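Local coordinates for Lin2891 protein (Listeria innocua, PDB 3DB0) that is a putative pyridoxamine 5'-phosphate oxidase of the FMN-binding clan, probably a flavin-dependent oxidoreductase, and forms a four-chain assembly, at residues B[11-14]-B[15-19]; B[54-57]-B[58-62]; B[97-100]-B[101-104]. All blocks are in the same frame, centred on the assembly; numbering follows the deposited sequence.

Interaction 1. Residues B[11-14]-B[15-19]; sequences LAIL and EQHQV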
loop_
_atom_site.group_PDB
_atom_site.type_symbol
_atom_site.label_atom_id
_atom_site.label_comp_id
_atom_site.label_asym_id
_atom_site.label_seq_id
_atom_site.Cartn_x
_atom_site.Cartn_y
_atom_site.Cartn_z
ATOM N N LEU B 11 10.575 -9.298 -10.558
ATOM C CA LEU B 11 9.458 -8.459 -11.012
ATOM C C LEU B 11 8.206 -8.672 -10.215
ATOM O O LEU B 11 7.450 -7.726 -9.929
ATOM C CB LEU B 11 9.181 -8.677 -12.504
ATOM C CG LEU B 11 10.234 -8.065 -13.398
ATOM C CD1 LEU B 11 10.147 -8.579 -14.833
ATOM C CD2 LEU B 11 10.031 -6.552 -13.334
ATOM N N ALA B 12 7.985 -9.925 -9.829
ATOM C CA ALA B 12 6.793 -10.292 -9.060
ATOM C C ALA B 12 6.827 -9.538 -7.727
ATOM O O ALA B 12 5.828 -8.954 -7.289
ATOM C CB ALA B 12 6.721 -11.844 -8.843
ATOM N N ILE B 13 8.010 -9.475 -7.120
ATOM C CA ILE B 13 8.132 -8.819 -5.829
ATOM C C ILE B 13 7.899 -7.282 -6.022
ATOM O O ILE B 13 7.194 -6.634 -5.227
ATOM C CB ILE B 13 9.484 -9.094 -5.184
ATOM C CG1 ILE B 13 9.661 -10.576 -4.793
ATOM C CG2 ILE B 13 9.630 -8.224 -3.946
ATOM C CD1 ILE B 13 11.058 -10.932 -4.292
ATOM N N LEU B 14 8.452 -6.736 -7.108
ATOM C CA LEU B 14 8.266 -5.307 -7.427
ATOM C C LEU B 14 6.807 -5.013 -7.781
ATOM O O LEU B 14 6.315 -3.942 -7.496
ATOM C CB LEU B 14 9.159 -4.845 -8.608
ATOM C CG LEU B 14 10.673 -4.843 -8.356
ATOM C CD1 LEU B 14 11.480 -4.461 -9.589
ATOM C CD2 LEU B 14 10.993 -3.912 -7.124
ATOM N N GLU B 15 6.115 -5.963 -8.399
ATOM C CA GLU B 15 4.748 -5.690 -8.809
ATOM C C GLU B 15 3.816 -5.637 -7.626
ATOM O O GLU B 15 2.827 -4.898 -7.633
ATOM C CB GLU B 15 4.269 -6.724 -9.843
ATOM C CG GLU B 15 5.131 -6.732 -11.094
ATOM C CD GLU B 15 4.823 -7.857 -12.029
ATOM O OE1 GLU B 15 4.199 -8.841 -11.576
ATOM O OE2 GLU B 15 5.244 -7.778 -13.208
ATOM N N GLN B 16 4.188 -6.364 -6.582
ATOM C CA GLN B 16 3.366 -6.491 -5.403
ATOM C C GLN B 16 3.720 -5.567 -4.285
ATOM O O GLN B 16 3.045 -5.554 -3.282
ATOM C CB GLN B 16 3.423 -7.933 -4.948
ATOM C CG GLN B 16 2.913 -8.849 -6.050
ATOM C CD GLN B 16 3.534 -10.222 -6.007
ATOM O OE1 GLN B 16 4.117 -10.612 -4.995
ATOM N NE2 GLN B 16 3.448 -10.955 -7.122
ATOM N N HIS B 17 4.773 -4.764 -4.451
ATOM C CA HIS B 17 5.181 -3.832 -3.387
ATOM C C HIS B 17 5.564 -2.460 -3.935
ATOM O O HIS B 17 6.345 -2.339 -4.857
ATOM C CB HIS B 17 6.373 -4.377 -2.583
ATOM C CG HIS B 17 6.116 -5.706 -1.975
ATOM N ND1 HIS B 17 6.258 -6.885 -2.674
ATOM C CD2 HIS B 17 5.672 -6.046 -0.749
ATOM C CE1 HIS B 17 5.927 -7.895 -1.892
ATOM N NE2 HIS B 17 5.562 -7.412 -0.722
ATOM N N GLN B 18 5.017 -1.438 -3.313
ATOM C CA GLN B 18 5.291 -0.087 -3.698
ATOM C C GLN B 18 5.966 0.684 -2.555
ATOM O O GLN B 18 6.277 1.851 -2.718
ATOM C CB GLN B 18 4.024 0.633 -4.091
ATOM C CG GLN B 18 3.577 0.357 -5.520
ATOM C CD GLN B 18 2.429 1.282 -5.951
ATOM O OE1 GLN B 18 1.812 1.957 -5.124
ATOM N NE2 GLN B 18 2.140 1.302 -7.249
ATOM N N VAL B 19 6.106 0.068 -1.386
ATOM C CA VAL B 19 6.832 0.724 -0.294
ATOM C C VAL B 19 8.129 -0.042 -0.041
ATOM O O VAL B 19 8.149 -1.271 0.022
ATOM C CB VAL B 19 6.009 0.829 1.013
ATOM C CG1 VAL B 19 6.831 1.448 2.138
ATOM C CG2 VAL B 19 4.733 1.611 0.817
#
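Ala-12 O receives Gln-16 N at 3.1 Å in the i to i+4 pattern of an alpha helix, with a weak second bond from Glu-15 N, and the backbone then turns extended at His-17. One turn back, Ile-13 O accepts a side-chain bond besides a weak one from Gln-16 N: His-17 ND1 reaches it at 2.7 Å, with a nearly straight N-H...O angle of 164°. The donor lies in the carbonyl plane on a lone pair, and the oxygen sits 1° out of the imidazole plane, so ring and carbonyl meet edge-on. The imidazole branch stands beside the backbone N of His-17 (chi1 -57°), which folds the ring back under the last turn, where Ile-13 CG2 comes within 3.8 Å of ND1. Gln-16 runs its extended chain back over Ala-12, with NE2 3.8 Å from Ala-12 CB. Leu-14 and Ile-13 turn to the barrel instead, both packing on Leu-78 of strand 77-86. The remaining ring nitrogen of His-17, NE2, is hydrogen-bonded to Asp-71. With ND1 donating to a carbonyl and NE2 facing a carboxylate, the imidazole has its rotation fixed from two directions, and the acidic partner would be expected to encourage protonation on both nitrogens.

Interaction 2. Residues B[54-57]-B[58-62]; sequences KTEE and VRRNP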
loop_
_atom_site.group_PDB
_atom_site.type_symbol
_atom_site.label_atom_id
_atom_site.label_comp_id
_atom_site.label_asym_id
_atom_site.label_seq_id
_atom_site.Cartn_x
_atom_site.Cartn_y
_atom_site.Cartn_z
ATOM N N LYS B 54 16.889 13.991 0.947
ATOM C CA LYS B 54 17.202 12.787 0.169
ATOM C C LYS B 54 17.589 13.131 -1.257
ATOM O O LYS B 54 18.429 12.483 -1.847
ATOM C CB LYS B 54 16.092 11.747 0.191
ATOM C CG LYS B 54 14.801 12.162 -0.476
ATOM C CD LYS B 54 13.778 11.042 -0.400
ATOM C CE LYS B 54 12.483 11.475 -1.043
ATOM N NZ LYS B 54 11.289 10.729 -0.553
ATOM N N THR B 55 17.027 14.212 -1.792
ATOM C CA THR B 55 17.394 14.671 -3.106
ATOM C C THR B 55 18.825 15.181 -3.151
ATOM O O THR B 55 19.556 14.888 -4.092
ATOM C CB THR B 55 16.489 15.828 -3.568
ATOM O OG1 THR B 55 15.139 15.357 -3.596
ATOM C CG2 THR B 55 16.943 16.353 -4.943
ATOM N N GLU B 56 19.216 15.979 -2.161
ATOM C CA GLU B 56 20.589 16.477 -2.088
ATOM C C GLU B 56 21.586 15.360 -1.809
ATOM O O GLU B 56 22.737 15.392 -2.277
ATOM C CB GLU B 56 20.735 17.619 -1.062
ATOM C CG GLU B 56 22.137 18.258 -1.044
ATOM C CD GLU B 56 22.517 18.924 -2.362
ATOM O OE1 GLU B 56 21.615 19.231 -3.161
ATOM O OE2 GLU B 56 23.726 19.139 -2.584
ATOM N N GLU B 57 21.170 14.371 -1.025
ATOM C CA GLU B 57 22.046 13.254 -0.749
ATOM C C GLU B 57 22.438 12.544 -2.051
ATOM O O GLU B 57 23.623 12.277 -2.311
ATOM C CB GLU B 57 21.393 12.287 0.235
ATOM C CG GLU B 57 21.404 12.828 1.638
ATOM C CD GLU B 57 20.353 12.188 2.520
ATOM O OE1 GLU B 57 19.900 11.116 2.160
ATOM O OE2 GLU B 57 19.946 12.773 3.550
ATOM N N VAL B 58 21.417 12.239 -2.855
ATOM C CA VAL B 58 21.571 11.578 -4.172
ATOM C C VAL B 58 22.434 12.384 -5.171
ATOM O O VAL B 58 23.226 11.803 -5.913
ATOM C CB VAL B 58 20.159 11.252 -4.754
ATOM C CG1 VAL B 58 20.204 11.016 -6.217
ATOM C CG2 VAL B 58 19.589 10.025 -3.987
ATOM N N ARG B 59 22.272 13.717 -5.181
ATOM C CA ARG B 59 23.033 14.568 -6.038
ATOM C C ARG B 59 24.487 14.434 -5.726
ATOM O O ARG B 59 25.284 14.455 -6.616
ATOM C CB ARG B 59 22.693 16.060 -5.867
ATOM C CG ARG B 59 21.294 16.440 -6.355
ATOM C CD ARG B 59 21.133 17.964 -6.569
ATOM N NE ARG B 59 19.728 18.303 -6.833
ATOM C CZ ARG B 59 18.881 18.775 -5.911
ATOM N NH1 ARG B 59 19.298 19.014 -4.665
ATOM N NH2 ARG B 59 17.622 19.050 -6.233
ATOM N N ARG B 60 24.821 14.296 -4.445
ATOM C CA ARG B 60 26.204 14.277 -3.993
ATOM C C ARG B 60 26.810 12.873 -3.893
ATOM O O ARG B 60 28.036 12.717 -3.896
ATOM C CB ARG B 60 26.324 14.987 -2.640
ATOM C CG ARG B 60 25.976 16.454 -2.729
ATOM C CD ARG B 60 25.511 17.066 -1.430
ATOM N NE ARG B 60 26.558 17.752 -0.692
ATOM C CZ ARG B 60 26.329 18.820 0.067
ATOM N NH1 ARG B 60 25.107 19.338 0.133
ATOM N NH2 ARG B 60 27.325 19.400 0.718
ATOM N N ASN B 61 25.962 11.871 -3.738
ATOM C CA ASN B 61 26.435 10.462 -3.704
ATOM C C ASN B 61 25.329 9.590 -4.315
ATOM O O ASN B 61 24.286 9.425 -3.697
ATOM C CB ASN B 61 26.782 10.032 -2.274
ATOM C CG ASN B 61 27.328 8.604 -2.182
ATOM O OD1 ASN B 61 27.110 7.797 -3.065
ATOM N ND2 ASN B 61 28.040 8.306 -1.108
ATOM N N PRO B 62 25.544 9.071 -5.549
ATOM C CA PRO B 62 24.523 8.301 -6.256
ATOM C C PRO B 62 24.292 6.860 -5.749
ATOM O O PRO B 62 23.344 6.193 -6.151
ATOM C CB PRO B 62 25.053 8.274 -7.691
ATOM C CG PRO B 62 26.559 8.217 -7.494
ATOM C CD PRO B 62 26.781 9.209 -6.349
#
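Two salt bridges spread from the single carboxylate of Glu-56 to the arginines three and four residues further on. OE1 meets Arg-59 NH1 at 2.8 Å, nearly along its own C-O axis and close to the guanidinium plane; the two flat groups are turned 45° against each other. OE2 reaches Arg-60 NH1 at 3.1 Å, a weak bond approached obliquely, with the planes 80° apart. The fork depends on the bend of Glu-56: CG lies opposite the backbone N (chi1 -175°), and a turn at chi2 swings the carboxylate forward along the helix.

Nonpolar contact comes from Thr-55, whose CG2 methyl lies over one face of the Arg-59 guanidinium, toward its rim, 3.1 Å from Arg-59 NH2. That same NH2 donates to Lys-50 O, so methyl, carboxylate and carbonyl together hold the group in place. The i to i+3 and i to i+4 spacing is the classic helical salt-bridge network, here on helix 53-60, which packs against the antiparallel barrel: Val-58 rests on Ala-84 of strand 77-86.

The backbone bonds are those of an alpha helix as far as its end. Val-58 N donates to Lys-54 O at 3.2 Å, Arg-59 N to Thr-55 O and Arg-60 N to Glu-56 O. Asn-61, the first residue to leave helical angles, still gives its N-H to Glu-57 O at 2.8 Å. The Glu-57 carboxylate turns elsewhere, OE1 to Ser-24 OG and OE2 in a salt bridge with Arg-33, while Asn-61 OD1 is bonded to His-63 ND1.

Interaction 3. Residues B[97-100]-B[101-104]; sequences WENI and SKDW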
loop_
_atom_site.group_PDB
_atom_site.type_symbol
_atom_site.label_atom_id
_atom_site.label_comp_id
_atom_site.label_asym_id
_atom_site.label_seq_id
_atom_site.Cartn_x
_atom_site.Cartn_y
_atom_site.Cartn_z
ATOM N N TRP B 97 4.203 11.842 -11.769
ATOM C CA TRP B 97 3.406 12.819 -11.029
ATOM C C TRP B 97 1.926 12.433 -11.067
ATOM O O TRP B 97 1.226 12.417 -10.049
ATOM C CB TRP B 97 3.656 14.263 -11.554
ATOM C CG TRP B 97 2.700 15.300 -11.024
ATOM C CD1 TRP B 97 1.746 15.981 -11.747
ATOM C CD2 TRP B 97 2.541 15.746 -9.650
ATOM N NE1 TRP B 97 1.045 16.832 -10.922
ATOM C CE2 TRP B 97 1.500 16.696 -9.634
ATOM C CE3 TRP B 97 3.186 15.456 -8.453
ATOM C CZ2 TRP B 97 1.104 17.345 -8.468
ATOM C CZ3 TRP B 97 2.757 16.097 -7.290
ATOM C CH2 TRP B 97 1.741 17.009 -7.310
ATOM N N GLU B 98 1.453 12.094 -12.253
ATOM C CA GLU B 98 0.063 11.742 -12.472
ATOM C C GLU B 98 -0.297 10.439 -11.778
ATOM O O GLU B 98 -1.413 10.269 -11.291
ATOM C CB GLU B 98 -0.232 11.672 -13.993
ATOM C CG GLU B 98 -0.279 13.035 -14.617
ATOM C CD GLU B 98 -0.375 13.027 -16.123
ATOM O OE1 GLU B 98 -0.636 11.958 -16.710
ATOM O OE2 GLU B 98 -0.139 14.093 -16.708
ATOM N N ASN B 99 0.645 9.512 -11.714
ATOM C CA ASN B 99 0.378 8.250 -11.027
ATOM C C ASN B 99 0.319 8.469 -9.509
ATOM O O ASN B 99 -0.593 8.015 -8.829
ATOM C CB ASN B 99 1.416 7.202 -11.381
ATOM C CG ASN B 99 1.171 5.897 -10.678
ATOM O OD1 ASN B 99 0.991 5.850 -9.451
ATOM N ND2 ASN B 99 1.171 4.821 -11.441
ATOM N N ILE B 100 1.269 9.233 -9.001
ATOM C CA ILE B 100 1.307 9.538 -7.568
ATOM C C ILE B 100 0.081 10.334 -7.064
ATOM O O ILE B 100 -0.426 10.066 -5.977
ATOM C CB ILE B 100 2.583 10.364 -7.239
ATOM C CG1 ILE B 100 3.819 9.495 -7.376
ATOM C CG2 ILE B 100 2.562 10.901 -5.839
ATOM C CD1 ILE B 100 3.793 8.278 -6.532
ATOM N N SER B 101 -0.367 11.324 -7.843
ATOM C CA SER B 101 -1.425 12.273 -7.437
ATOM C C SER B 101 -2.788 11.937 -8.003
ATOM O O SER B 101 -3.715 12.776 -8.002
ATOM C CB SER B 101 -1.050 13.691 -7.920
ATOM O OG SER B 101 -1.061 13.775 -9.345
ATOM N N LYS B 102 -2.929 10.707 -8.484
ATOM C CA LYS B 102 -4.131 10.359 -9.241
ATOM C C LYS B 102 -5.421 10.577 -8.437
ATOM O O LYS B 102 -6.412 10.986 -9.000
ATOM C CB LYS B 102 -4.076 8.949 -9.821
ATOM C CG LYS B 102 -4.126 7.828 -8.782
ATOM C CD LYS B 102 -4.379 6.468 -9.458
ATOM C CE LYS B 102 -3.162 5.912 -10.178
ATOM N NZ LYS B 102 -2.111 5.462 -9.236
ATOM N N ASP B 103 -5.401 10.296 -7.139
ATOM C CA ASP B 103 -6.599 10.465 -6.309
ATOM C C ASP B 103 -7.115 11.924 -6.276
ATOM O O ASP B 103 -8.308 12.149 -6.020
ATOM C CB ASP B 103 -6.380 9.983 -4.877
ATOM C CG ASP B 103 -6.428 8.466 -4.738
ATOM O OD1 ASP B 103 -6.689 7.748 -5.743
ATOM O OD2 ASP B 103 -6.244 8.015 -3.584
ATOM N N TRP B 104 -6.242 12.896 -6.566
ATOM C CA TRP B 104 -6.604 14.337 -6.523
ATOM C C TRP B 104 -6.130 15.175 -7.709
ATOM O O TRP B 104 -6.513 16.348 -7.864
ATOM C CB TRP B 104 -6.074 14.985 -5.225
ATOM C CG TRP B 104 -4.552 15.171 -5.166
ATOM C CD1 TRP B 104 -3.810 16.276 -5.602
ATOM C CD2 TRP B 104 -3.607 14.242 -4.668
ATOM N NE1 TRP B 104 -2.479 16.048 -5.396
ATOM C CE2 TRP B 104 -2.334 14.819 -4.806
ATOM C CE3 TRP B 104 -3.712 12.979 -4.111
ATOM C CZ2 TRP B 104 -1.215 14.174 -4.440
ATOM C CZ3 TRP B 104 -2.594 12.350 -3.742
ATOM C CH2 TRP B 104 -1.360 12.937 -3.900
HETATM O O HOH W 1 -3.135 9.349 -5.435
#
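Trp-97 offers one face of its indole to Ser-101, whose OG stands 3.9 Å above the ring plane, over its centre. Ser-101 CB makes a CH-pi contact with the same face, 4.2 Å from the centroid of the six-membered ring of Trp-97 and 8° off the normal. Beyond the pair, the NE1 edge of this indole is held by a hydrogen bond to Glu-108 O. The second indole, Trp-104, has Ser-101 CA over one face toward the rim, while its CH2 lies 3.7 Å from Ile-100 O.

Ser-101 thus touches both indoles as the helix ends, CB and OG on Trp-97 and CA on Trp-104. Its hydroxyl, set between the backbone N and the carbonyl carbon (chi1 66°), turns back and donates to Trp-97 O at 2.8 Å from above the carbonyl plane. The same oxygen accepts Ser-101 N at 2.9 Å, so one residue grips it twice. Lys-102 curls back by bends at chi3 and chi4, and its NZ gives a bond of 3.0 Å to Asn-99 O. A water receives Asp-103 N and donates to Ile-100 O at 2.9 Å, bridging the turn that follows.

These groups finish helix 90-100 and begin the loop leading to strand 113-126. Trp-97 also meets Phe-113 at the start of that strand. On the assembly side, Trp-104 packs edge-to-face on Phe-113 of the fourth subunit, and Asp-103 OD2 accepts a hydrogen bond from Thr-36 N of that subunit's strand 29-40.

Overall arrangement
The three contacts are worked cases of one principle: the last turn of a helix is secured by side chains a few residues away. They follow one another along the chain without touching. Interactions 1 and 2 have centres 24 Å apart, on opposite sides of the chain's centre, and both helices pack on strand 77-86 of the barrel. Interaction 3 is 19 Å from interaction 1 and 25 Å from interaction 2, centre to centre, but across the assembly it meets the second: Lys-54 NZ donates to Asp-103 O of the fourth subunit. None of the three is tied to a ligand site by this geometry; their relation to the flavin site expected of the family stays open.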